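Local coordinates for ATP-dependent DNA helicase (PDB 5V9X), which unwinds RNA:DNA duplexes in the 3'-to-5' direction, moving along a single-stranded DNA tracking strand at the expense of ATP, at residues A716-L721 with D753-F757; V687-R691 with T862-A867; G62-I68 with A220-S226; R237-Q242 with R487-A493; F776-F780 with L811-R816. All coordinates share one frame; numbering follows the deposited sequence.

Interaction 1. Residues A716-L721 with D753-F757; sequences AVGRRL and DLFVF
Arg720 stacking on Phe757 is the centrepiece of a largely buried helix-on-loop contact beside the mixed five-stranded sheet of the DEAD/H-associated region, where helix 707-725 is held to the loop between strand 737-742 and helix 759-769. The pairing is a cation-pi stack: the guanidinium lies flat on the ring with planes 8° apart and CZ 3.6 Å from the ring centroid of Phe757. On the opposite ring face, Ala716 CB makes a CH-pi contact at 3.9 Å from the same centroid. The phenylalanine is thus sandwiched between positions one helical turn apart. Beside the stack, the packing turns aliphatic. Val717 CG1 lies 3.8 Å from Leu754 CG, and Leu721 CD1 reaches Leu754 CD1 at 3.7 Å. Val717 CG2 meets Phe755 CD1 at 3.9 Å, and Phe755 packs on Val699, Leu701, Ile738 and Val740. The extended Arg720 chain also explains its end-on grip: NH1 at 3.2 Å and NH2 at 3.1 Å both donate to the single carbonyl Val756 O, which lies near the guanidinium plane.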
# COMPACT_ATOMS: atom_id res chain seq x y z
N ALA A 716 -10.11 -23.54 7.83
CA ALA A 716 -11.25 -24.36 8.22
C ALA A 716 -11.29 -25.66 7.44
O ALA A 716 -11.51 -26.74 8.01
CB ALA A 716 -12.55 -23.57 8.02
N VAL A 717 -11.07 -25.59 6.12
CA VAL A 717 -11.02 -26.79 5.30
C VAL A 717 -9.90 -27.71 5.76
O VAL A 717 -10.05 -28.93 5.82
CB VAL A 717 -10.87 -26.41 3.81
CG1 VAL A 717 -10.67 -27.65 2.96
CG2 VAL A 717 -12.08 -25.63 3.34
N GLY A 718 -8.74 -27.13 6.10
CA GLY A 718 -7.63 -27.94 6.56
C GLY A 718 -7.96 -28.71 7.82
O GLY A 718 -7.67 -29.90 7.93
N ARG A 719 -8.57 -28.03 8.80
CA ARG A 719 -8.97 -28.69 10.04
C ARG A 719 -9.87 -29.89 9.75
O ARG A 719 -9.65 -30.99 10.27
CB ARG A 719 -9.69 -27.70 10.95
CG ARG A 719 -10.12 -28.29 12.29
CD ARG A 719 -11.07 -27.37 13.02
NE ARG A 719 -11.20 -27.72 14.43
CZ ARG A 719 -10.63 -27.04 15.42
NH1 ARG A 719 -9.90 -25.97 15.16
NH2 ARG A 719 -10.80 -27.44 16.68
N ARG A 720 -10.88 -29.69 8.90
CA ARG A 720 -11.78 -30.78 8.55
C ARG A 720 -11.06 -31.88 7.77
O ARG A 720 -11.31 -33.07 8.00
CB ARG A 720 -12.95 -30.25 7.72
CG ARG A 720 -14.26 -30.20 8.46
CD ARG A 720 -15.37 -30.04 7.45
NE ARG A 720 -16.51 -29.34 8.01
CZ ARG A 720 -17.38 -28.65 7.27
NH1 ARG A 720 -18.40 -28.04 7.84
NH2 ARG A 720 -17.20 -28.56 5.96
N LEU A 721 -10.18 -31.49 6.85
CA LEU A 721 -9.52 -32.46 5.99
C LEU A 721 -8.73 -33.48 6.81
O LEU A 721 -8.81 -34.69 6.57
CB LEU A 721 -8.61 -31.74 5.00
CG LEU A 721 -8.62 -32.21 3.55
CD1 LEU A 721 -10.04 -32.46 3.07
CD2 LEU A 721 -7.94 -31.17 2.67
N ASP A 753 -19.45 -29.91 -0.12
CA ASP A 753 -19.75 -29.61 1.27
C ASP A 753 -18.48 -29.41 2.10
O ASP A 753 -18.57 -28.93 3.23
CB ASP A 753 -20.60 -30.73 1.88
CG ASP A 753 -21.87 -30.98 1.10
OD1 ASP A 753 -21.79 -31.55 -0.01
OD2 ASP A 753 -22.96 -30.60 1.59
N LEU A 754 -17.32 -29.77 1.55
CA LEU A 754 -16.05 -29.57 2.25
C LEU A 754 -15.82 -28.10 2.55
O LEU A 754 -15.28 -27.75 3.61
CB LEU A 754 -14.91 -30.14 1.40
CG LEU A 754 -13.47 -29.95 1.86
CD1 LEU A 754 -13.25 -30.57 3.23
CD2 LEU A 754 -12.52 -30.55 0.84
N PHE A 755 -16.21 -27.21 1.64
CA PHE A 755 -15.97 -25.79 1.81
C PHE A 755 -17.06 -25.08 2.60
O PHE A 755 -16.81 -23.99 3.13
CB PHE A 755 -15.84 -25.11 0.44
CG PHE A 755 -14.78 -25.73 -0.44
CD1 PHE A 755 -13.44 -25.40 -0.27
CD2 PHE A 755 -15.12 -26.64 -1.43
CE1 PHE A 755 -12.47 -25.97 -1.07
CE2 PHE A 755 -14.15 -27.21 -2.23
CZ PHE A 755 -12.82 -26.88 -2.06
N VAL A 756 -18.25 -25.67 2.71
CA VAL A 756 -19.40 -24.99 3.31
C VAL A 756 -19.36 -25.17 4.82
O VAL A 756 -19.24 -26.29 5.33
CB VAL A 756 -20.71 -25.53 2.73
CG1 VAL A 756 -21.90 -24.83 3.36
CG2 VAL A 756 -20.72 -25.36 1.22
N PHE A 757 -19.47 -24.06 5.55
CA PHE A 757 -19.52 -24.05 7.00
C PHE A 757 -20.69 -23.20 7.47
O PHE A 757 -21.20 -22.35 6.74
CB PHE A 757 -18.22 -23.52 7.61
CG PHE A 757 -17.06 -24.47 7.52
CD1 PHE A 757 -16.39 -24.66 6.32
CD2 PHE A 757 -16.63 -25.16 8.64
CE1 PHE A 757 -15.32 -25.53 6.24
CE2 PHE A 757 -15.56 -26.03 8.56
CZ PHE A 757 -14.90 -26.22 7.36

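Interaction 2. Residues V687-R691 with T862-A867; sequences VERFR and TPSPFA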
# COMPACT_ATOMS: atom_id res chain seq x y z
N VAL A 687 -17.34 -25.65 -7.66
CA VAL A 687 -16.40 -26.64 -7.14
C VAL A 687 -16.07 -27.59 -8.28
O VAL A 687 -16.94 -28.32 -8.77
CB VAL A 687 -16.98 -27.37 -5.93
CG1 VAL A 687 -16.06 -28.51 -5.52
CG2 VAL A 687 -17.17 -26.40 -4.77
N GLU A 688 -14.82 -27.58 -8.71
CA GLU A 688 -14.37 -28.34 -9.87
C GLU A 688 -13.45 -29.46 -9.40
O GLU A 688 -12.56 -29.24 -8.58
CB GLU A 688 -13.64 -27.44 -10.87
CG GLU A 688 -13.02 -28.17 -12.04
CD GLU A 688 -12.47 -27.22 -13.08
OE1 GLU A 688 -12.64 -25.99 -12.91
OE2 GLU A 688 -11.87 -27.70 -14.06
N ARG A 689 -13.66 -30.66 -9.93
CA ARG A 689 -12.90 -31.83 -9.54
C ARG A 689 -12.36 -32.55 -10.77
O ARG A 689 -13.04 -32.66 -11.79
CB ARG A 689 -13.75 -32.80 -8.71
CG ARG A 689 -12.97 -33.98 -8.16
CD ARG A 689 -13.85 -34.90 -7.31
NE ARG A 689 -15.05 -35.33 -8.02
CZ ARG A 689 -16.26 -34.81 -7.81
NH1 ARG A 689 -16.42 -33.85 -6.91
NH2 ARG A 689 -17.30 -35.25 -8.49
N PHE A 690 -11.12 -33.02 -10.67
CA PHE A 690 -10.49 -33.83 -11.70
C PHE A 690 -9.40 -34.66 -11.04
O PHE A 690 -9.00 -34.40 -9.90
CB PHE A 690 -9.94 -32.97 -12.84
CG PHE A 690 -8.96 -31.91 -12.39
CD1 PHE A 690 -9.40 -30.64 -12.07
CD2 PHE A 690 -7.61 -32.19 -12.31
CE1 PHE A 690 -8.51 -29.66 -11.67
CE2 PHE A 690 -6.71 -31.22 -11.90
CZ PHE A 690 -7.16 -29.96 -11.58
N ARG A 691 -8.92 -35.66 -11.77
CA ARG A 691 -7.84 -36.50 -11.28
C ARG A 691 -6.53 -36.11 -11.96
O ARG A 691 -6.51 -35.79 -13.15
CB ARG A 691 -8.13 -37.98 -11.52
CG ARG A 691 -8.33 -38.37 -12.97
CD ARG A 691 -8.42 -39.88 -13.12
NE ARG A 691 -9.48 -40.44 -12.29
CZ ARG A 691 -10.75 -40.56 -12.67
NH1 ARG A 691 -11.64 -41.09 -11.85
NH2 ARG A 691 -11.12 -40.16 -13.88
N THR A 862 -10.23 -32.36 -17.89
CA THR A 862 -9.02 -31.57 -17.89
C THR A 862 -9.34 -30.22 -17.27
O THR A 862 -10.47 -29.73 -17.39
CB THR A 862 -8.46 -31.40 -19.31
OG1 THR A 862 -7.26 -30.62 -19.28
CG2 THR A 862 -9.48 -30.73 -20.22
N PRO A 863 -8.38 -29.61 -16.56
CA PRO A 863 -8.67 -28.35 -15.87
C PRO A 863 -9.25 -27.28 -16.78
O PRO A 863 -8.76 -27.05 -17.89
CB PRO A 863 -7.29 -27.94 -15.33
CG PRO A 863 -6.58 -29.22 -15.13
CD PRO A 863 -7.05 -30.14 -16.22
N SER A 864 -10.31 -26.63 -16.30
CA SER A 864 -10.96 -25.51 -16.96
C SER A 864 -9.99 -24.34 -17.06
O SER A 864 -8.95 -24.34 -16.39
CB SER A 864 -12.22 -25.11 -16.19
OG SER A 864 -11.90 -24.54 -14.94
N PRO A 865 -10.28 -23.33 -17.89
CA PRO A 865 -9.39 -22.15 -17.93
C PRO A 865 -9.15 -21.51 -16.57
O PRO A 865 -8.02 -21.14 -16.25
CB PRO A 865 -10.13 -21.20 -18.88
CG PRO A 865 -10.89 -22.09 -19.79
CD PRO A 865 -11.31 -23.27 -18.94
N PHE A 866 -10.20 -21.39 -15.74
CA PHE A 866 -10.02 -20.80 -14.41
C PHE A 866 -9.18 -21.71 -13.52
O PHE A 866 -8.32 -21.23 -12.77
CB PHE A 866 -11.38 -20.53 -13.77
CG PHE A 866 -12.08 -19.31 -14.31
CD1 PHE A 866 -11.69 -18.73 -15.50
CD2 PHE A 866 -13.13 -18.74 -13.61
CE1 PHE A 866 -12.34 -17.61 -15.99
CE2 PHE A 866 -13.78 -17.63 -14.09
CZ PHE A 866 -13.39 -17.06 -15.28
N ALA A 867 -9.43 -23.02 -13.58
CA ALA A 867 -8.62 -23.95 -12.81
C ALA A 867 -7.17 -23.95 -13.29
O ALA A 867 -6.24 -24.01 -12.47
CB ALA A 867 -9.21 -25.36 -12.90
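Glu688 binds the N-cap residue Ser864 through both carboxylate oxygens. The glutamate leaves strand 684-691 fully extended, with CG anti to the backbone N (chi1 174°), and this carries its carboxylate to the start of helix 865-870, in a part of the protein that comes to about 6 Å from the bound nucleic acid at the nearest atoms. There OE1 accepts from Ser864 OG at 2.6 Å, and OE2 accepts from Ser864 N at 2.9 Å along a fairly straight bond (162° at the hydrogen). Each oxygen uses its syn lone pair, the one on the side of its partner oxygen, so the two bonds together fix the rotation of the carboxylate. OE2 has a second partner in Thr860 OG1. While donating to Glu688, Ser864 OG also accepts from Ala867 N at 3.2 Å, the capping bond; Gln672 NE2 adds a weak bond to the same hydroxyl, while Gln672 OE1 receives Phe866 N. The negative charge beside the helix start probably interacts favourably with the helix dipole. Beside this polar group, Pro863 CG sits over one face of Phe690, 3.9 Å from the ring centroid, in a CH-pi contact. The motif is a serine N-cap at the start of helix 865-870, tied to strand 684-691 of the mixed sheet.

Interaction 3. Residues G62-I68 with A220-S226; sequences GNNTLVI and AQRIGLS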
# COMPACT_ATOMS: atom_id res chain seq x y z
N GLY A 62 -8.30 28.07 11.25
CA GLY A 62 -7.60 27.34 12.29
C GLY A 62 -7.94 25.88 12.42
O GLY A 62 -7.42 25.22 13.34
N ASN A 63 -8.78 25.33 11.55
CA ASN A 63 -9.25 23.96 11.69
C ASN A 63 -8.29 22.97 11.03
O ASN A 63 -7.67 23.27 10.00
CB ASN A 63 -10.64 23.81 11.07
CG ASN A 63 -11.64 24.80 11.61
OD1 ASN A 63 -11.78 24.96 12.83
ND2 ASN A 63 -12.33 25.50 10.72
N ASN A 64 -8.17 21.80 11.64
CA ASN A 64 -7.61 20.65 10.93
C ASN A 64 -8.47 20.38 9.71
O ASN A 64 -9.70 20.36 9.80
CB ASN A 64 -7.56 19.42 11.84
CG ASN A 64 -6.51 19.54 12.94
OD1 ASN A 64 -5.90 20.60 13.13
ND2 ASN A 64 -6.29 18.45 13.66
N THR A 65 -7.83 20.17 8.56
CA THR A 65 -8.54 20.09 7.29
C THR A 65 -8.08 18.88 6.49
O THR A 65 -6.88 18.66 6.34
CB THR A 65 -8.34 21.37 6.47
OG1 THR A 65 -8.68 22.51 7.27
CG2 THR A 65 -9.21 21.35 5.22
N LEU A 66 -9.04 18.11 5.99
CA LEU A 66 -8.77 17.03 5.04
C LEU A 66 -9.33 17.44 3.68
O LEU A 66 -10.54 17.66 3.55
CB LEU A 66 -9.39 15.72 5.51
CG LEU A 66 -9.35 14.56 4.50
CD1 LEU A 66 -7.93 14.06 4.28
CD2 LEU A 66 -10.27 13.43 4.93
N VAL A 67 -8.46 17.54 2.69
CA VAL A 67 -8.84 17.97 1.35
C VAL A 67 -8.97 16.73 0.47
O VAL A 67 -8.02 15.96 0.32
CB VAL A 67 -7.82 18.96 0.76
CG1 VAL A 67 -8.31 19.50 -0.57
CG2 VAL A 67 -7.57 20.09 1.75
N ILE A 68 -10.16 16.54 -0.10
CA ILE A 68 -10.46 15.38 -0.94
C ILE A 68 -10.85 15.92 -2.30
O ILE A 68 -11.95 16.45 -2.49
CB ILE A 68 -11.58 14.52 -0.34
CG1 ILE A 68 -11.24 14.12 1.09
CG2 ILE A 68 -11.82 13.29 -1.20
CD1 ILE A 68 -12.39 13.48 1.83
N ALA A 220 0.03 21.32 16.62
CA ALA A 220 0.03 21.93 15.30
C ALA A 220 -1.26 21.64 14.56
O ALA A 220 -1.94 20.64 14.81
CB ALA A 220 1.23 21.43 14.49
N GLN A 221 -1.60 22.53 13.64
CA GLN A 221 -2.72 22.30 12.73
C GLN A 221 -2.34 21.22 11.73
O GLN A 221 -1.25 21.25 11.15
CB GLN A 221 -3.07 23.60 12.01
CG GLN A 221 -4.23 23.51 11.05
CD GLN A 221 -4.44 24.81 10.28
OE1 GLN A 221 -3.48 25.47 9.88
NE2 GLN A 221 -5.70 25.18 10.08
N ARG A 222 -3.24 20.26 11.52
CA ARG A 222 -2.98 19.11 10.66
C ARG A 222 -3.81 19.20 9.39
O ARG A 222 -5.03 19.38 9.45
CB ARG A 222 -3.28 17.80 11.40
CG ARG A 222 -2.40 17.58 12.61
CD ARG A 222 -2.65 16.22 13.24
NE ARG A 222 -1.92 16.06 14.49
CZ ARG A 222 -1.91 14.95 15.22
NH1 ARG A 222 -2.60 13.89 14.82
NH2 ARG A 222 -1.21 14.90 16.35
N ILE A 223 -3.16 19.07 8.24
CA ILE A 223 -3.80 19.15 6.94
C ILE A 223 -3.49 17.87 6.16
O ILE A 223 -2.32 17.48 6.05
CB ILE A 223 -3.34 20.39 6.15
CG1 ILE A 223 -3.66 21.66 6.94
CG2 ILE A 223 -4.00 20.43 4.78
CD1 ILE A 223 -2.92 22.89 6.45
N GLY A 224 -4.53 17.23 5.64
CA GLY A 224 -4.38 16.01 4.88
C GLY A 224 -4.87 16.18 3.46
O GLY A 224 -5.81 16.93 3.20
N LEU A 225 -4.23 15.47 2.53
CA LEU A 225 -4.52 15.56 1.11
C LEU A 225 -4.59 14.17 0.51
O LEU A 225 -3.76 13.31 0.82
CB LEU A 225 -3.45 16.38 0.38
CG LEU A 225 -3.02 17.70 1.02
CD1 LEU A 225 -1.80 18.27 0.33
CD2 LEU A 225 -4.17 18.68 0.99
N SER A 226 -5.58 13.95 -0.35
CA SER A 226 -5.70 12.69 -1.09
C SER A 226 -6.83 12.79 -2.09
O SER A 226 -7.87 13.38 -1.80
CB SER A 226 -5.93 11.50 -0.15
OG SER A 226 -6.09 10.30 -0.89
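Asn64 lies alongside Arg222 at the start of two parallel strands, 64-68 and 221-226, and its side chain can be followed atom by atom. CB lies 3.5 Å from Arg222 O. With chi1 at -71°, CG is swung anti to the carbonyl carbon and comes 3.6 Å from Arg222 N. OD1 then accepts that amide at 3.1 Å in a nearly straight bond (173° at the hydrogen), although the donor stands well above the plane of the side-chain carbonyl. ND2, at the other branch, passes alongside Arg222 CB and bonds to Ser240 OG. One residue earlier, Asn63 O takes Gln221 NE2 and Thr65 OG1 from opposite faces of its carbonyl plane; Gln221 NE2 also reaches Ile59 O. Beyond these side-chain bonds the regular parallel pattern takes over: Thr65 N to Arg222 O, Gly224 N to Thr65 O at 2.8 Å, and Val67 N to Gly224 O, likewise 2.8 Å. Next to Gly224, Val67 and Leu225 point the same way, with Val67 CB 3.7 Å from Leu225 CD2. The side chain of Leu225 comes to about 5 Å from the bound magnesium ion, and Ser226 OG bonds to Thr228 N, in what is probably the Ser-Ala-Thr motif III of superfamily 2. Adjacent inner strands, one leading into the probable P-loop, are characteristic of a RecA-like helicase domain.

Interaction 4. Residues R237-Q242 with R487-A493; sequences RFLSGQ and RRSAPFA
Ala490 presses its methyl group against the last turn of helix 232-240, with CB 3.7 Å from Phe238 CA, and two long side chains fold around this junction. Arg237 leaves with CG anti to the backbone N (chi1 -163°), runs straight, then bends at chi3 (75°). That bend lays one guanidinium face over Ala490 CB and lets NH1 donate to Ala490 O at 3.2 Å, while NE is salt-bridged to Glu234. Gln242, poorly ordered, kinks at chi2 (-54°) to bring NE2 within 3.2 Å of Arg487 O, to which it donates; its backbone N makes a weak bond to Arg488 O. Between them Gly241, at positive phi, brings CA 3.4 Å from Arg488 O in a CA-H...O contact. Within the turn, Pro491 packs on Ala203 and Ala206 of helix 200-213. A helix C-terminus left through a positive-phi glycine thus meets a type I beta turn, Ala490 to Ala493, where the first RecA-like domain abuts the winged-helix region.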
# COMPACT_ATOMS: atom_id res chain seq x y z
N ARG A 237 -10.43 10.94 10.90
CA ARG A 237 -10.12 10.50 12.26
C ARG A 237 -8.67 10.07 12.39
O ARG A 237 -8.05 10.27 13.44
CB ARG A 237 -11.06 9.37 12.67
CG ARG A 237 -11.10 9.12 14.17
CD ARG A 237 -12.00 7.94 14.52
NE ARG A 237 -11.39 6.66 14.19
CZ ARG A 237 -10.48 6.06 14.95
NH1 ARG A 237 -10.08 6.63 16.08
NH2 ARG A 237 -9.97 4.89 14.59
N PHE A 238 -8.10 9.46 11.34
CA PHE A 238 -6.69 9.12 11.38
C PHE A 238 -5.82 10.36 11.42
O PHE A 238 -4.84 10.42 12.17
CB PHE A 238 -6.31 8.25 10.18
CG PHE A 238 -4.83 8.04 10.04
CD1 PHE A 238 -4.18 7.08 10.79
CD2 PHE A 238 -4.08 8.83 9.18
CE1 PHE A 238 -2.82 6.89 10.68
CE2 PHE A 238 -2.71 8.65 9.06
CZ PHE A 238 -2.08 7.68 9.82
N LEU A 239 -6.17 11.37 10.62
CA LEU A 239 -5.34 12.57 10.51
C LEU A 239 -5.30 13.35 11.82
O LEU A 239 -4.22 13.76 12.26
CB LEU A 239 -5.85 13.45 9.37
CG LEU A 239 -5.28 14.87 9.25
CD1 LEU A 239 -3.81 14.84 8.89
CD2 LEU A 239 -6.07 15.67 8.24
N SER A 240 -6.45 13.55 12.45
CA SER A 240 -6.54 14.44 13.61
C SER A 240 -6.62 13.71 14.94
O SER A 240 -6.41 14.34 15.98
CB SER A 240 -7.75 15.36 13.48
OG SER A 240 -7.73 16.07 12.25
N GLY A 241 -6.91 12.41 14.95
CA GLY A 241 -7.12 11.72 16.21
C GLY A 241 -8.37 12.19 16.92
O GLY A 241 -9.48 12.02 16.41
N GLN A 242 -8.20 12.80 18.09
CA GLN A 242 -9.35 13.28 18.86
C GLN A 242 -9.79 14.68 18.46
O GLN A 242 -10.93 15.06 18.75
CB GLN A 242 -9.03 13.26 20.36
CG GLN A 242 -8.58 11.90 20.88
CD GLN A 242 -9.56 10.79 20.55
OE1 GLN A 242 -10.77 11.00 20.51
NE2 GLN A 242 -9.03 9.60 20.30
N ARG A 487 -3.40 7.62 23.59
CA ARG A 487 -4.83 7.57 23.36
C ARG A 487 -5.33 8.74 22.51
O ARG A 487 -6.45 8.67 21.99
CB ARG A 487 -5.59 7.54 24.68
CG ARG A 487 -5.54 6.21 25.40
CD ARG A 487 -6.73 6.07 26.34
NE ARG A 487 -7.68 5.06 25.87
CZ ARG A 487 -8.94 4.97 26.29
NH1 ARG A 487 -9.40 5.84 27.18
NH2 ARG A 487 -9.73 4.02 25.81
N ARG A 488 -4.55 9.81 22.38
CA ARG A 488 -4.98 10.92 21.54
C ARG A 488 -4.87 10.57 20.06
O ARG A 488 -5.59 11.14 19.23
CB ARG A 488 -4.17 12.18 21.86
CG ARG A 488 -4.69 12.95 23.06
CD ARG A 488 -4.04 14.31 23.21
NE ARG A 488 -2.68 14.22 23.75
CZ ARG A 488 -2.39 14.32 25.04
NH1 ARG A 488 -3.36 14.50 25.93
NH2 ARG A 488 -1.13 14.23 25.45
N SER A 489 -3.99 9.64 19.71
CA SER A 489 -3.91 9.16 18.34
C SER A 489 -5.15 8.34 17.99
O SER A 489 -5.95 7.96 18.86
CB SER A 489 -2.65 8.32 18.13
OG SER A 489 -2.69 7.14 18.92
N ALA A 490 -5.32 8.07 16.70
CA ALA A 490 -6.47 7.32 16.21
C ALA A 490 -6.35 5.81 16.47
O ALA A 490 -7.33 5.21 16.93
CB ALA A 490 -6.68 7.58 14.72
N PRO A 491 -5.21 5.16 16.18
CA PRO A 491 -5.17 3.69 16.34
C PRO A 491 -5.22 3.21 17.78
O PRO A 491 -5.35 2.00 18.00
CB PRO A 491 -3.83 3.31 15.69
CG PRO A 491 -3.40 4.50 14.91
CD PRO A 491 -3.93 5.67 15.67
N PHE A 492 -5.11 4.11 18.76
CA PHE A 492 -5.10 3.72 20.16
C PHE A 492 -6.18 4.43 20.97
O PHE A 492 -6.08 4.50 22.20
CB PHE A 492 -3.72 3.98 20.77
CG PHE A 492 -2.61 3.23 20.08
CD1 PHE A 492 -2.29 1.94 20.45
CD2 PHE A 492 -1.87 3.84 19.08
CE1 PHE A 492 -1.27 1.25 19.83
CE2 PHE A 492 -0.85 3.16 18.44
CZ PHE A 492 -0.54 1.86 18.82
N ALA A 493 -7.21 4.95 20.31
CA ALA A 493 -8.26 5.69 20.99
C ALA A 493 -9.02 4.84 22.01
O ALA A 493 -9.67 5.40 22.90
CB ALA A 493 -9.23 6.28 19.97

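Interaction 5. Residues F776-F780 with L811-R816; sequences FASRF and LLDIAR
Leu812 and Phe780 form the heart of a largely apolar contact between helices 774-786 and 801-815, with no hydrogen bond between the two segments. The first kind of interaction is CH-pi. Leu812 CD1 sits almost directly over the centre of the Phe780 ring, 3.6 Å from its centroid, while Leu812 CB leans over the same ring at 3.5 Å from Phe780 CE2. Edge contacts make up the second kind: Leu811 CG meets Phe780 CZ at 4.2 Å near the ring plane, and Leu812 CD1 also approaches the edge of Phe776, 3.7 Å from its CE2. One methyl therefore serves two rings a helical turn apart. Both phenylalanines hold CG anti to the backbone N (chi1 174° and -180°), which carries the rings across to the other helix. Ala815 CB adds a looser touch on Phe780. At the border, Arg816 brings NH1 to 4.2 Å from Phe776 CE2, and the same NH1 hydrogen-bonds to Gly771 O. The axes of 776-780 and 811-815 come no closer than 11.6 Å and are inclined at 105°. Helix 822-835 packs against the first of them, Phe776 on Ala827 and Val828, Phe780 on Ile823, with helix 574-578 touching Ala777 and Arg816.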
# COMPACT_ATOMS: atom_id res chain seq x y z
N PHE A 776 0.80 -16.94 10.79
CA PHE A 776 1.04 -16.48 12.15
C PHE A 776 2.52 -16.50 12.49
O PHE A 776 3.02 -15.60 13.17
CB PHE A 776 0.25 -17.34 13.14
CG PHE A 776 0.55 -17.03 14.58
CD1 PHE A 776 -0.11 -16.01 15.23
CD2 PHE A 776 1.50 -17.76 15.28
CE1 PHE A 776 0.16 -15.72 16.55
CE2 PHE A 776 1.78 -17.47 16.60
CZ PHE A 776 1.11 -16.45 17.24
N ALA A 777 3.24 -17.54 12.05
CA ALA A 777 4.67 -17.60 12.30
C ALA A 777 5.39 -16.40 11.70
O ALA A 777 6.27 -15.80 12.33
CB ALA A 777 5.25 -18.90 11.75
N SER A 778 5.01 -16.01 10.47
CA SER A 778 5.65 -14.86 9.83
C SER A 778 5.28 -13.57 10.54
O SER A 778 6.16 -12.74 10.83
CB SER A 778 5.24 -14.80 8.36
OG SER A 778 5.77 -15.89 7.63
N ARG A 779 4.00 -13.37 10.83
CA ARG A 779 3.57 -12.12 11.45
C ARG A 779 4.00 -12.04 12.92
O ARG A 779 4.09 -10.93 13.45
CB ARG A 779 2.06 -11.95 11.32
CG ARG A 779 1.58 -11.89 9.87
CD ARG A 779 2.29 -10.78 9.09
NE ARG A 779 2.02 -10.85 7.66
CZ ARG A 779 1.14 -10.08 7.02
NH1 ARG A 779 0.44 -9.17 7.69
NH2 ARG A 779 0.97 -10.21 5.71
N PHE A 780 4.26 -13.17 13.57
CA PHE A 780 4.87 -13.11 14.90
C PHE A 780 6.31 -12.63 14.82
O PHE A 780 6.78 -11.91 15.70
CB PHE A 780 4.80 -14.48 15.58
CG PHE A 780 5.40 -14.50 16.96
CD1 PHE A 780 4.63 -14.23 18.08
CD2 PHE A 780 6.75 -14.80 17.14
CE1 PHE A 780 5.18 -14.25 19.35
CE2 PHE A 780 7.31 -14.82 18.41
CZ PHE A 780 6.52 -14.55 19.51
N LEU A 811 11.76 -17.88 20.11
CA LEU A 811 10.98 -17.14 21.11
C LEU A 811 9.53 -17.59 21.12
O LEU A 811 8.92 -17.69 22.19
CB LEU A 811 11.08 -15.64 20.85
CG LEU A 811 10.16 -14.70 21.64
CD1 LEU A 811 10.31 -14.92 23.14
CD2 LEU A 811 10.44 -13.25 21.29
N LEU A 812 8.95 -17.86 19.94
CA LEU A 812 7.55 -18.25 19.88
C LEU A 812 7.30 -19.58 20.59
O LEU A 812 6.28 -19.75 21.26
CB LEU A 812 7.08 -18.33 18.43
CG LEU A 812 5.64 -18.80 18.24
CD1 LEU A 812 4.67 -17.85 18.94
CD2 LEU A 812 5.29 -18.93 16.77
N ASP A 813 8.23 -20.53 20.44
CA ASP A 813 8.10 -21.81 21.14
C ASP A 813 8.00 -21.63 22.65
O ASP A 813 7.47 -22.50 23.33
CB ASP A 813 9.27 -22.72 20.79
CG ASP A 813 9.25 -23.19 19.35
OD1 ASP A 813 8.33 -22.77 18.60
OD2 ASP A 813 10.14 -23.97 18.96
N ILE A 814 8.50 -20.51 23.17
CA ILE A 814 8.33 -20.20 24.58
C ILE A 814 7.09 -19.34 24.82
O ILE A 814 6.46 -19.45 25.87
CB ILE A 814 9.60 -19.51 25.12
CG1 ILE A 814 10.84 -20.34 24.79
CG2 ILE A 814 9.49 -19.27 26.62
CD1 ILE A 814 10.79 -21.75 25.33
N ALA A 815 6.73 -18.49 23.85
CA ALA A 815 5.59 -17.60 24.03
C ALA A 815 4.26 -18.32 23.85
O ALA A 815 3.25 -17.89 24.42
CB ALA A 815 5.68 -16.42 23.06
N ARG A 816 4.23 -19.40 23.07
CA ARG A 816 3.01 -20.21 22.96
C ARG A 816 2.53 -20.67 24.33
O ARG A 816 1.33 -20.87 24.53
CB ARG A 816 3.26 -21.43 22.07
CG ARG A 816 3.51 -21.12 20.60
CD ARG A 816 3.49 -22.41 19.78
NE ARG A 816 3.84 -22.20 18.38
CZ ARG A 816 3.00 -21.77 17.45
NH1 ARG A 816 1.74 -21.49 17.77
NH2 ARG A 816 3.41 -21.62 16.20

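The contacts form two groups and one outlier. Interaction 3 lies within the first RecA-like domain, and interaction 4, its centre 14 Å away, joins that domain to the winged-helix region; Arg222 NH1 probably bonds to Leu239 O at 3.0 Å. The side chain of Leu225 is about 5 Å from the magnesium ion and about 6 Å from the bound ATP analogue. Interactions 1 and 2, 19 Å between centres, meet through Phe755 CD2 and Val687 CG2, 3.9 Å apart; their centres lie 48 and 52 Å from that of interaction 3. Interaction 5 touches neither, its centre 25 Å from interaction 1. Interactions 2 and 5 come nearest the bound DNA, nearest atoms about 6 and 8 Å away.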